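PDB 5T8U: lipoate-protein ligase 1 from Plasmodium falciparum, which belongs to the lipoyl protein ligase A/B family, related in fold to class II tRNA synthetases, and holds lipoic acid in a pocket. Local coordinates for residues Leu58-Arg63 with His101-Val106. Numbering follows the deposited sequence.
Sequences LWRNNR and HDLGNV. With LPA (lipoic acid), chain C.
The side-chain amide of Asn-61 runs alongside the imidazole of His-101, their planes nearly parallel (10° apart), and ND2 comes 3.2 Å from His-101 CD2 in a van der Waals approach. Asn-105 ND2 lies over one face of the imidazole, near its margin, while C8 of lipoic acid sits in plane at the edge and S8 lies 3.5 Å from His-101 NE2. S8 is also 3.8 Å from CH2 of Trp-59, whose indole meets Asn-61 OD1 at its edge. Trp-59 NE1 is hydrogen-bonded to Thr-109 OG1, and Asn-61 OD1 to Asn-25 ND2. Trp-59 CB points away from residues 101-106, but chi1 of 44° folds the indole back until its six-membered ring reaches the dithiolane. This end of the lipoic acid pocket is built where strand 55-59 gives way to a loop and its antiparallel neighbour in the large mixed sheet, strand 105-112, begins after a type I turn (102-105). Within it, Asp-102 OD1 accepts from Gly-104 N, an Asx turn; separately, Asn-105 OD1 reaches back to Asp-102 N in a nearly straight bond (172°). Arg-60, bent at chi3, crosses Leu-103 at about a right angle. Its NH2 donates to a lone pair of Leu-103 O at 3.1 Å, a bent bond, the one hydrogen bond between the segments, with the oxygen tilted from the guanidinium plane; NE is buried without a partner. Beyond it, Leu-58 CD2 packs on Val-106 CG1.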
ATOM      1  N   LEU A  58      11.327  -5.678  -4.724  1.00 65.29           N
ATOM      2  CA  LEU A  58      11.517  -4.461  -5.502  1.00 66.09           C
ATOM      3  C   LEU A  58      10.872  -4.613  -6.872  1.00 64.72           C
ATOM      4  O   LEU A  58      10.956  -5.678  -7.492  1.00 67.24           O
ATOM      5  CB  LEU A  58      13.006  -4.143  -5.649  1.00 67.10           C
ATOM      6  CG  LEU A  58      13.666  -3.710  -4.340  1.00 68.73           C
ATOM      7  CD1 LEU A  58      15.145  -4.068  -4.319  1.00 69.96           C
ATOM      8  CD2 LEU A  58      13.471  -2.218  -4.131  1.00 69.58           C
ATOM      9  N   TRP A  59      10.228  -3.547  -7.345  0.97 58.73           N
ATOM     10  CA  TRP A  59       9.496  -3.622  -8.602  0.97 57.60           C
ATOM     11  C   TRP A  59       9.241  -2.217  -9.122  0.97 61.98           C
ATOM     12  O   TRP A  59       9.217  -1.248  -8.361  0.97 62.17           O
ATOM     13  CB  TRP A  59       8.178  -4.390  -8.436  0.97 57.05           C
ATOM     14  CG  TRP A  59       7.390  -4.028  -7.199  0.97 56.10           C
ATOM     15  CD1 TRP A  59       7.757  -4.239  -5.899  0.97 55.26           C
ATOM     16  CD2 TRP A  59       6.094  -3.415  -7.150  0.97 57.33           C
ATOM     17  NE1 TRP A  59       6.779  -3.787  -5.049  0.97 57.65           N
ATOM     18  CE2 TRP A  59       5.746  -3.278  -5.791  0.97 57.81           C
ATOM     19  CE3 TRP A  59       5.196  -2.965  -8.123  0.97 58.40           C
ATOM     20  CZ2 TRP A  59       4.542  -2.712  -5.382  0.97 57.00           C
ATOM     21  CZ3 TRP A  59       3.998  -2.405  -7.713  0.97 57.33           C
ATOM     22  CH2 TRP A  59       3.684  -2.281  -6.355  0.97 57.68           C
ATOM     23  N   ARG A  60       9.055  -2.119 -10.436  1.00 66.66           N
ATOM     24  CA  ARG A  60       8.768  -0.854 -11.097  1.00 69.48           C
ATOM     25  C   ARG A  60       7.584  -1.037 -12.034  1.00 68.82           C
ATOM     26  O   ARG A  60       7.315  -2.142 -12.509  1.00 70.52           O
ATOM     27  CB  ARG A  60       9.985  -0.339 -11.878  1.00 71.75           C
ATOM     28  CG  ARG A  60      11.190  -0.015 -11.008  1.00 73.09           C
ATOM     29  CD  ARG A  60      12.480  -0.061 -11.811  1.00 75.05           C
ATOM     30  NE  ARG A  60      12.509   0.933 -12.881  1.00 76.57           N
ATOM     31  CZ  ARG A  60      13.445   0.994 -13.822  1.00 78.07           C
ATOM     32  NH1 ARG A  60      14.439   0.114 -13.836  1.00 79.56           N
ATOM     33  NH2 ARG A  60      13.390   1.934 -14.754  1.00 78.80           N
ATOM     34  N   ASN A  61       6.876   0.060 -12.292  1.00 65.37           N
ATOM     35  CA  ASN A  61       5.689   0.035 -13.132  1.00 65.78           C
ATOM     36  C   ASN A  61       5.738   1.183 -14.128  1.00 69.07           C
ATOM     37  O   ASN A  61       6.280   2.255 -13.841  1.00 66.43           O
ATOM     38  CB  ASN A  61       4.404   0.137 -12.301  1.00 66.29           C
ATOM     39  CG  ASN A  61       4.446  -0.728 -11.060  1.00 67.05           C
ATOM     40  OD1 ASN A  61       4.180  -1.928 -11.112  1.00 68.17           O
ATOM     41  ND2 ASN A  61       4.778  -0.117  -9.930  1.00 67.64           N
ATOM     42  N   ASN A  62       5.162   0.947 -15.301  1.00 81.20           N
ATOM     43  CA  ASN A  62       5.076   1.973 -16.331  1.00 86.22           C
ATOM     44  C   ASN A  62       3.990   2.978 -15.942  1.00 86.78           C
ATOM     45  O   ASN A  62       3.458   2.965 -14.827  1.00 87.67           O
ATOM     46  CB  ASN A  62       4.821   1.328 -17.691  1.00 87.51           C
ATOM     47  CG  ASN A  62       5.909   1.648 -18.700  1.00 89.00           C
ATOM     48  OD1 ASN A  62       6.433   2.761 -18.733  1.00 89.88           O
ATOM     49  ND2 ASN A  62       6.257   0.668 -19.526  1.00 90.18           N
ATOM     50  N   ARG A  63       3.648   3.864 -16.875  1.00 86.27           N
ATOM     51  CA  ARG A  63       2.722   4.956 -16.592  1.00 86.29           C
ATOM     52  C   ARG A  63       1.401   4.413 -16.060  1.00 83.90           C
ATOM     53  O   ARG A  63       0.672   3.720 -16.775  1.00 86.99           O
ATOM     54  CB  ARG A  63       2.504   5.780 -17.861  1.00 90.48           C
ATOM     55  CG  ARG A  63       3.803   6.351 -18.425  1.00 93.25           C
ATOM     56  CD  ARG A  63       3.602   7.172 -19.690  1.00 97.51           C
ATOM     57  NE  ARG A  63       3.363   6.333 -20.864  1.00100.07           N
ATOM     58  CZ  ARG A  63       2.235   6.300 -21.573  1.00102.44           C
ATOM     59  NH1 ARG A  63       1.200   7.067 -21.256  1.00102.37           N
ATOM     60  NH2 ARG A  63       2.146   5.492 -22.621  1.00104.30           N
ATOM     61  N   HIS A 101       2.590   6.363 -11.262  1.00 68.94           N
ATOM     62  CA  HIS A 101       3.799   5.563 -11.386  1.00 68.74           C
ATOM     63  C   HIS A 101       4.339   5.660 -12.802  1.00 72.54           C
ATOM     64  O   HIS A 101       3.584   5.812 -13.764  1.00 76.07           O
ATOM     65  CB  HIS A 101       3.543   4.086 -11.057  1.00 65.30           C
ATOM     66  CG  HIS A 101       3.520   3.778  -9.593  1.00 61.39           C
ATOM     67  ND1 HIS A 101       3.659   4.745  -8.621  1.00 62.36           N
ATOM     68  CD2 HIS A 101       3.377   2.602  -8.936  1.00 60.46           C
ATOM     69  CE1 HIS A 101       3.600   4.178  -7.428  1.00 62.12           C
ATOM     70  NE2 HIS A 101       3.429   2.879  -7.592  1.00 60.70           N
ATOM     71  N   ASP A 102       5.661   5.576 -12.915  1.00 70.80           N
ATOM     72  CA  ASP A 102       6.324   5.358 -14.192  1.00 72.13           C
ATOM     73  C   ASP A 102       7.708   4.792 -13.897  1.00 72.02           C
ATOM     74  O   ASP A 102       8.073   4.567 -12.740  1.00 72.22           O
ATOM     75  CB  ASP A 102       6.388   6.644 -15.024  1.00 74.05           C
ATOM     76  CG  ASP A 102       7.283   7.705 -14.408  1.00 75.54           C
ATOM     77  OD1 ASP A 102       7.963   7.420 -13.401  1.00 75.13           O
ATOM     78  OD2 ASP A 102       7.302   8.837 -14.934  1.00 78.38           O
ATOM     79  N   LEU A 103       8.486   4.570 -14.955  1.00 71.85           N
ATOM     80  CA  LEU A 103       9.805   3.976 -14.787  1.00 69.84           C
ATOM     81  C   LEU A 103      10.773   4.881 -14.034  1.00 68.01           C
ATOM     82  O   LEU A 103      11.869   4.429 -13.687  1.00 66.88           O
ATOM     83  CB  LEU A 103      10.383   3.607 -16.153  1.00 70.05           C
ATOM     84  CG  LEU A 103       9.588   2.546 -16.919  1.00 69.21           C
ATOM     85  CD1 LEU A 103      10.143   2.363 -18.321  1.00 70.24           C
ATOM     86  CD2 LEU A 103       9.583   1.218 -16.174  1.00 67.45           C
ATOM     87  N   GLY A 104      10.400   6.129 -13.767  0.98 68.70           N
ATOM     88  CA  GLY A 104      11.238   7.021 -12.996  0.98 70.74           C
ATOM     89  C   GLY A 104      11.142   6.854 -11.498  0.98 71.29           C
ATOM     90  O   GLY A 104      11.755   7.632 -10.762  0.98 72.82           O
ATOM     91  N   ASN A 105      10.392   5.863 -11.018  0.93 68.37           N
ATOM     92  CA  ASN A 105      10.229   5.642  -9.589  0.93 66.18           C
ATOM     93  C   ASN A 105      10.307   4.152  -9.293  0.93 64.14           C
ATOM     94  O   ASN A 105       9.958   3.314 -10.129  0.93 62.40           O
ATOM     95  CB  ASN A 105       8.898   6.213  -9.068  0.93 66.64           C
ATOM     96  CG  ASN A 105       7.696   5.391  -9.495  0.93 67.58           C
ATOM     97  OD1 ASN A 105       7.084   5.657 -10.529  0.93 69.23           O
ATOM     98  ND2 ASN A 105       7.344   4.395  -8.690  0.93 66.14           N
ATOM     99  N   VAL A 106      10.773   3.839  -8.089  1.00 65.78           N
ATOM    100  CA  VAL A 106      10.895   2.469  -7.622  1.00 64.75           C
ATOM    101  C   VAL A 106       9.762   2.187  -6.644  1.00 65.08           C
ATOM    102  O   VAL A 106       9.182   3.094  -6.039  1.00 66.50           O
ATOM    103  CB  VAL A 106      12.274   2.220  -6.964  1.00 64.65           C
ATOM    104  CG1 VAL A 106      12.468   0.745  -6.623  1.00 63.67           C
ATOM    105  CG2 VAL A 106      13.394   2.707  -7.876  1.00 68.25           C
TER
HETATM  106  C1  LPA C 401       0.304   7.836   0.052  0.79 75.42           C
HETATM  107  O1  LPA C 401       1.025   8.829  -0.227  0.79 75.28           O
HETATM  108  C2  LPA C 401       0.890   6.428  -0.012  0.79 76.30           C
HETATM  109  O2  LPA C 401      -0.899   8.004   0.386  0.79 74.97           O
HETATM  110  C3  LPA C 401       1.176   6.071  -1.468  0.79 76.78           C
HETATM  111  C4  LPA C 401       1.414   4.568  -1.602  0.79 77.13           C
HETATM  112  C5  LPA C 401       1.392   4.198  -3.084  0.79 78.68           C
HETATM  113  C6  LPA C 401       1.486   2.808  -3.253  0.79 79.85           C
HETATM  114  S6  LPA C 401       0.930   2.418  -4.635  0.79 81.08           S
HETATM  115  C7  LPA C 401       3.378   2.235  -3.229  0.79 79.36           C
HETATM  116  C8  LPA C 401       3.571   1.082  -4.315  0.79 79.70           C
HETATM  117  S8  LPA C 401       1.964   0.886  -5.171  0.79 80.81           S
HETATM  118  O   HOH W   1       7.796   5.723 -18.166  1.00 49.08           O